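Local coordinates for protein D-glycero-beta-D-manno-heptose-1,7-bisphosphate 7-phosphatase (PDB 2O2X) that hydrolyses the C-7 phosphate of D-glycero-beta-D-manno-heptose 1,7-bisphosphate, a magnesium-dependent step in making ADP-L-glycero-beta-D-manno-heptose, at residues Glu14-Phe27 against Val110-Glu122. Sequence-based numbering, arbitrary orientation. Where two conformers were deposited one is given.
Sequences EPGVWIERIGGRVF and VFVDMVLACAYHE
Trp18 with Ala117 and Glu20 with Val115 are hydrogen-bonded pairs where strand 17-21 runs antiparallel to strand 114-118, extending the parallel core of this HAD-type Rossmann-like fold; 17-21 lies between 114-118 and the outermost strand 12-14. The side chains of these pairs share the face covered by helix 91-107. There the small methyl of Ala117 sits low beside Trp18 CB, while the indole, its CG anti to the backbone N (chi1 173°), reaches out to Trp91 and Phe94. Its NE1 donates to Glu20 OE1, which lies in the plane of the ring. Further along, branched Ile22 fits CG1 against Val115 CG2 at 3.8 Å, and Val112 CG2 closes the same hollow. On the opposite face Leu116 CD2 packs against both branches of Ile19.

Past one end of the ladder, Gly16 lays its CA over one face of Tyr120, 3.7 Å from the ring centroid; lacking a side chain, it lets the ring come down on the backbone. The phenol OH donates to the anti lone pair of Glu14 OE1 at 2.6 Å and takes a weak bond from Gly16 N.

At the other end the loop after strand 17-21 curls round buried Asp113, whose OD2 is bound by Val75 N. Arg25, long and bent at chi3 (-74°), spreads its guanidinium flat on Phe111, centres 3.8 Å apart and planes 28° apart. Its edge meanwhile gives NH2 to Val112 O and NE to Asp113 OD1, a nearly straight 2.7 Å hydrogen bond within a salt bridge. That same OD1 receives a 2.8 Å hydrogen bond from a water that also joins Arg21 NH1, Ile22 O and Arg25 N.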
loop_
_atom_site.group_PDB
_atom_site.type_symbol
_atom_site.label_atom_id
_atom_site.label_comp_id
_atom_site.label_asym_id
_atom_site.label_seq_id
_atom_site.Cartn_x
_atom_site.Cartn_y
_atom_site.Cartn_z
ATOM N N GLU A 14 16.334 6.201 5.793
ATOM C CA GLU A 14 16.552 7.439 6.533
ATOM C C GLU A 14 15.694 7.344 7.786
ATOM O O GLU A 14 14.931 6.380 7.928
ATOM C CB GLU A 14 16.252 8.674 5.689
ATOM C CG GLU A 14 14.968 8.642 4.972
ATOM C CD GLU A 14 14.730 9.912 4.165
ATOM O OE1 GLU A 14 14.330 10.924 4.757
ATOM O OE2 GLU A 14 14.921 9.897 2.939
ATOM N N PRO A 15 15.840 8.284 8.739
ATOM C CA PRO A 15 15.211 8.021 10.027
ATOM C C PRO A 15 13.692 7.789 9.958
ATOM O O PRO A 15 13.167 7.084 10.796
ATOM C CB PRO A 15 15.524 9.274 10.832
ATOM C CG PRO A 15 16.813 9.750 10.225
ATOM C CD PRO A 15 16.669 9.518 8.784
ATOM N N GLY A 16 13.024 8.361 8.964
ATOM C CA GLY A 16 11.580 8.205 8.855
ATOM C C GLY A 16 11.097 7.398 7.664
ATOM O O GLY A 16 9.919 7.475 7.326
ATOM N N VAL A 17 11.967 6.607 7.014
ATOM C CA VAL A 17 11.569 5.821 5.855
ATOM C C VAL A 17 12.064 4.395 5.933
ATOM O O VAL A 17 13.269 4.149 6.072
ATOM C CB VAL A 17 12.019 6.438 4.530
ATOM C CG1 VAL A 17 11.507 5.588 3.361
ATOM C CG2 VAL A 17 11.566 7.882 4.409
ATOM N N TRP A 18 11.131 3.458 5.789
ATOM C CA TRP A 18 11.364 2.021 5.838
ATOM C C TRP A 18 11.058 1.462 4.465
ATOM O O TRP A 18 9.954 1.689 3.944
ATOM C CB TRP A 18 10.409 1.425 6.864
ATOM C CG TRP A 18 10.310 -0.079 7.010
ATOM C CD1 TRP A 18 9.827 -0.971 6.113
ATOM C CD2 TRP A 18 10.585 -0.833 8.198
ATOM N NE1 TRP A 18 9.861 -2.231 6.630
ATOM C CE2 TRP A 18 10.299 -2.177 7.918
ATOM C CE3 TRP A 18 11.061 -0.497 9.464
ATOM C CZ2 TRP A 18 10.493 -3.194 8.853
ATOM C CZ3 TRP A 18 11.233 -1.491 10.388
ATOM C CH2 TRP A 18 10.957 -2.823 10.080
ATOM N N ILE A 19 11.981 0.708 3.865
ATOM C CA ILE A 19 11.761 0.090 2.563
ATOM C C ILE A 19 12.276 -1.336 2.627
ATOM O O ILE A 19 13.458 -1.568 2.925
ATOM C CB ILE A 19 12.469 0.836 1.432
ATOM C CG1 ILE A 19 12.065 2.313 1.434
ATOM C CG2 ILE A 19 12.140 0.172 0.092
ATOM C CD1 ILE A 19 12.665 3.142 0.314
ATOM N N GLU A 20 11.397 -2.294 2.357
ATOM C CA GLU A 20 11.683 -3.706 2.620
ATOM C C GLU A 20 11.098 -4.566 1.506
ATOM O O GLU A 20 9.880 -4.567 1.285
ATOM C CB GLU A 20 11.019 -4.095 3.944
ATOM C CG GLU A 20 11.236 -5.490 4.394
ATOM C CD GLU A 20 10.459 -5.829 5.637
ATOM O OE1 GLU A 20 9.506 -5.076 6.024
ATOM O OE2 GLU A 20 10.754 -6.913 6.178
ATOM N N ARG A 21 11.947 -5.333 0.825
ATOM C CA ARG A 21 11.491 -6.347 -0.127
ATOM C C ARG A 21 11.007 -7.552 0.677
ATOM O O ARG A 21 11.656 -7.950 1.650
ATOM C CB ARG A 21 12.619 -6.731 -1.084
ATOM C CG ARG A 21 12.241 -7.664 -2.202
ATOM C CD ARG A 21 11.438 -7.004 -3.311
ATOM N NE ARG A 21 11.479 -7.865 -4.497
ATOM C CZ ARG A 21 10.691 -8.912 -4.669
ATOM N NH1 ARG A 21 9.776 -9.220 -3.759
ATOM N NH2 ARG A 21 10.801 -9.651 -5.755
ATOM N N ILE A 22 9.840 -8.094 0.321
ATOM C CA ILE A 22 9.208 -9.204 1.041
ATOM C C ILE A 22 9.200 -10.439 0.160
ATOM O O ILE A 22 8.715 -10.408 -0.962
ATOM C CB ILE A 22 7.744 -8.889 1.397
ATOM C CG1 ILE A 22 7.639 -7.644 2.271
ATOM C CG2 ILE A 22 7.063 -10.063 2.066
ATOM C CD1 ILE A 22 8.264 -7.725 3.608
ATOM N N GLY A 23 9.707 -11.547 0.676
ATOM C CA GLY A 23 9.604 -12.816 -0.045
ATOM C C GLY A 23 10.611 -12.822 -1.159
ATOM O O GLY A 23 11.397 -11.886 -1.326
ATOM N N GLY A 24 10.570 -13.868 -1.958
ATOM C CA GLY A 24 11.613 -14.040 -2.964
ATOM C C GLY A 24 11.056 -14.343 -4.319
ATOM O O GLY A 24 11.727 -14.990 -5.127
ATOM N N ARG A 25 9.829 -13.896 -4.583
ATOM C CA ARG A 25 9.255 -14.072 -5.906
ATOM C C ARG A 25 9.999 -13.184 -6.877
ATOM O O ARG A 25 10.481 -12.131 -6.512
ATOM C CB ARG A 25 7.774 -13.783 -5.908
ATOM C CG ARG A 25 6.985 -14.829 -5.186
ATOM C CD ARG A 25 5.625 -14.344 -4.761
ATOM N NE ARG A 25 5.677 -13.417 -3.608
ATOM C CZ ARG A 25 5.850 -13.769 -2.340
ATOM N NH1 ARG A 25 6.046 -15.036 -1.995
ATOM N NH2 ARG A 25 5.881 -12.830 -1.397
ATOM N N VAL A 26 10.140 -13.647 -8.111
ATOM C CA VAL A 26 10.869 -12.900 -9.117
ATOM C C VAL A 26 9.855 -12.244 -10.042
ATOM O O VAL A 26 8.891 -12.872 -10.484
ATOM C CB VAL A 26 11.860 -13.812 -9.890
ATOM C CG1 VAL A 26 12.418 -13.116 -11.147
ATOM C CG2 VAL A 26 12.995 -14.240 -8.956
ATOM N N PHE A 27 10.064 -10.965 -10.294
ATOM C CA PHE A 27 9.214 -10.219 -11.169
ATOM C C PHE A 27 10.066 -9.704 -12.304
ATOM O O PHE A 27 11.046 -9.012 -12.069
ATOM C CB PHE A 27 8.564 -9.061 -10.402
ATOM C CG PHE A 27 7.623 -9.532 -9.345
ATOM C CD1 PHE A 27 6.361 -10.014 -9.673
ATOM C CD2 PHE A 27 8.024 -9.574 -8.025
ATOM C CE1 PHE A 27 5.521 -10.490 -8.686
ATOM C CE2 PHE A 27 7.190 -10.059 -7.038
ATOM C CZ PHE A 27 5.934 -10.524 -7.369
ATOM N N VAL A 110 -2.070 -15.754 1.088
ATOM C CA VAL A 110 -1.750 -14.609 0.220
ATOM C C VAL A 110 -0.500 -13.905 0.750
ATOM O O VAL A 110 -0.053 -14.152 1.878
ATOM C CB VAL A 110 -2.953 -13.622 0.033
ATOM C CG1 VAL A 110 -4.214 -14.389 -0.429
ATOM C CG2 VAL A 110 -3.267 -12.848 1.320
ATOM N N PHE A 111 0.083 -13.076 -0.098
ATOM C CA PHE A 111 1.337 -12.429 0.249
ATOM C C PHE A 111 1.493 -11.073 -0.422
ATOM O O PHE A 111 0.765 -10.720 -1.354
ATOM C CB PHE A 111 2.521 -13.329 -0.127
ATOM C CG PHE A 111 2.371 -13.974 -1.431
ATOM C CD1 PHE A 111 2.663 -13.299 -2.594
ATOM C CD2 PHE A 111 1.885 -15.276 -1.527
ATOM C CE1 PHE A 111 2.508 -13.911 -3.845
ATOM C CE2 PHE A 111 1.737 -15.885 -2.760
ATOM C CZ PHE A 111 2.045 -15.207 -3.918
ATOM N N VAL A 112 2.470 -10.327 0.081
ATOM C CA VAL A 112 2.885 -9.090 -0.558
ATOM C C VAL A 112 4.365 -9.212 -0.930
ATOM O O VAL A 112 5.053 -10.170 -0.536
ATOM C CB VAL A 112 2.635 -7.860 0.318
ATOM C CG1 VAL A 112 1.188 -7.840 0.859
ATOM C CG2 VAL A 112 3.609 -7.752 1.446
ATOM N N ASP A 113 4.837 -8.251 -1.718
ATOM C CA ASP A 113 6.180 -8.293 -2.321
ATOM C C ASP A 113 7.109 -7.156 -1.914
ATOM O O ASP A 113 8.328 -7.236 -2.079
ATOM C CB ASP A 113 6.008 -8.364 -3.817
ATOM C CG ASP A 113 5.205 -9.580 -4.216
ATOM O OD1 ASP A 113 5.750 -10.710 -3.997
ATOM O OD2 ASP A 113 4.036 -9.432 -4.654
HETATM N N MSE A 114 6.550 -6.086 -1.360
HETATM C CA MSE A 114 7.381 -4.990 -0.873
HETATM C C MSE A 114 6.553 -4.188 0.130
HETATM O O MSE A 114 5.323 -4.066 -0.025
HETATM C CB MSE A 114 7.845 -4.110 -2.025
HETATM C CG MSE A 114 8.756 -2.984 -1.628
HETATM SE SE MSE A 114 9.559 -2.006 -3.082
HETATM C CE MSE A 114 10.947 -3.265 -3.522
ATOM N N VAL A 115 7.222 -3.670 1.152
ATOM C CA VAL A 115 6.601 -2.732 2.109
ATOM C C VAL A 115 7.413 -1.447 2.166
ATOM O O VAL A 115 8.629 -1.503 2.404
ATOM C CB VAL A 115 6.540 -3.341 3.527
ATOM C CG1 VAL A 115 5.986 -2.331 4.548
ATOM C CG2 VAL A 115 5.702 -4.622 3.530
ATOM N N LEU A 116 6.754 -0.303 1.966
ATOM C CA LEU A 116 7.332 1.015 2.213
ATOM C C LEU A 116 6.496 1.730 3.254
ATOM O O LEU A 116 5.263 1.640 3.247
ATOM C CB LEU A 116 7.460 1.868 0.961
ATOM C CG LEU A 116 8.196 1.185 -0.201
ATOM C CD1 LEU A 116 7.241 0.485 -1.132
ATOM C CD2 LEU A 116 8.942 2.222 -1.047
ATOM N N ALA A 117 7.160 2.404 4.181
ATOM C CA ALA A 117 6.485 3.147 5.220
ATOM C C ALA A 117 7.196 4.456 5.507
ATOM O O ALA A 117 8.442 4.540 5.439
ATOM C CB ALA A 117 6.389 2.326 6.496
ATOM N N CYS A 118 6.408 5.472 5.799
ATOM C CA CYS A 118 6.900 6.837 6.046
ATOM C C CYS A 118 6.394 7.349 7.380
ATOM O O CYS A 118 5.186 7.454 7.577
ATOM C CB CYS A 118 6.470 7.772 4.948
ATOM S SG CYS A 118 7.196 9.438 5.214
ATOM N N ALA A 119 7.323 7.692 8.280
ATOM C CA ALA A 119 6.997 8.138 9.647
ATOM C C ALA A 119 6.760 9.636 9.766
ATOM O O ALA A 119 6.145 10.081 10.739
ATOM C CB ALA A 119 8.092 7.742 10.585
ATOM N N TYR A 120 7.296 10.416 8.837
ATOM C CA TYR A 120 7.348 11.868 8.997
ATOM C C TYR A 120 5.965 12.503 9.046
ATOM O O TYR A 120 5.079 12.176 8.240
ATOM C CB TYR A 120 8.108 12.487 7.838
ATOM C CG TYR A 120 9.557 12.043 7.705
ATOM C CD1 TYR A 120 10.460 12.209 8.750
ATOM C CD2 TYR A 120 10.035 11.493 6.519
ATOM C CE1 TYR A 120 11.815 11.814 8.616
ATOM C CE2 TYR A 120 11.383 11.106 6.379
ATOM C CZ TYR A 120 12.251 11.276 7.424
ATOM O OH TYR A 120 13.568 10.877 7.283
ATOM N N HIS A 121 5.760 13.440 9.969
ATOM C CA HIS A 121 4.479 14.129 10.058
ATOM C C HIS A 121 4.654 15.497 10.682
ATOM O O HIS A 121 5.426 15.640 11.627
ATOM C CB HIS A 121 3.503 13.280 10.883
ATOM C CG HIS A 121 2.082 13.763 10.874
ATOM N ND1 HIS A 121 1.603 14.720 11.749
ATOM C CD2 HIS A 121 1.027 13.388 10.115
ATOM C CE1 HIS A 121 0.317 14.922 11.509
ATOM N NE2 HIS A 121 -0.061 14.120 10.529
ATOM N N GLU A 122 3.854 16.449 10.216
ATOM C CA GLU A 122 3.910 17.866 10.682
ATOM C C GLU A 122 3.675 18.041 12.174
ATOM O O GLU A 122 4.224 18.980 12.780
ATOM C CB GLU A 122 2.909 18.717 9.903
ATOM C CG GLU A 122 1.459 18.359 10.095
ATOM C CD GLU A 122 0.784 19.100 11.230
ATOM O OE1 GLU A 122 1.333 20.123 11.722
ATOM O OE2 GLU A 122 -0.327 18.662 11.617
HETATM O O HOH W 1 8.338 -11.411 -3.368
#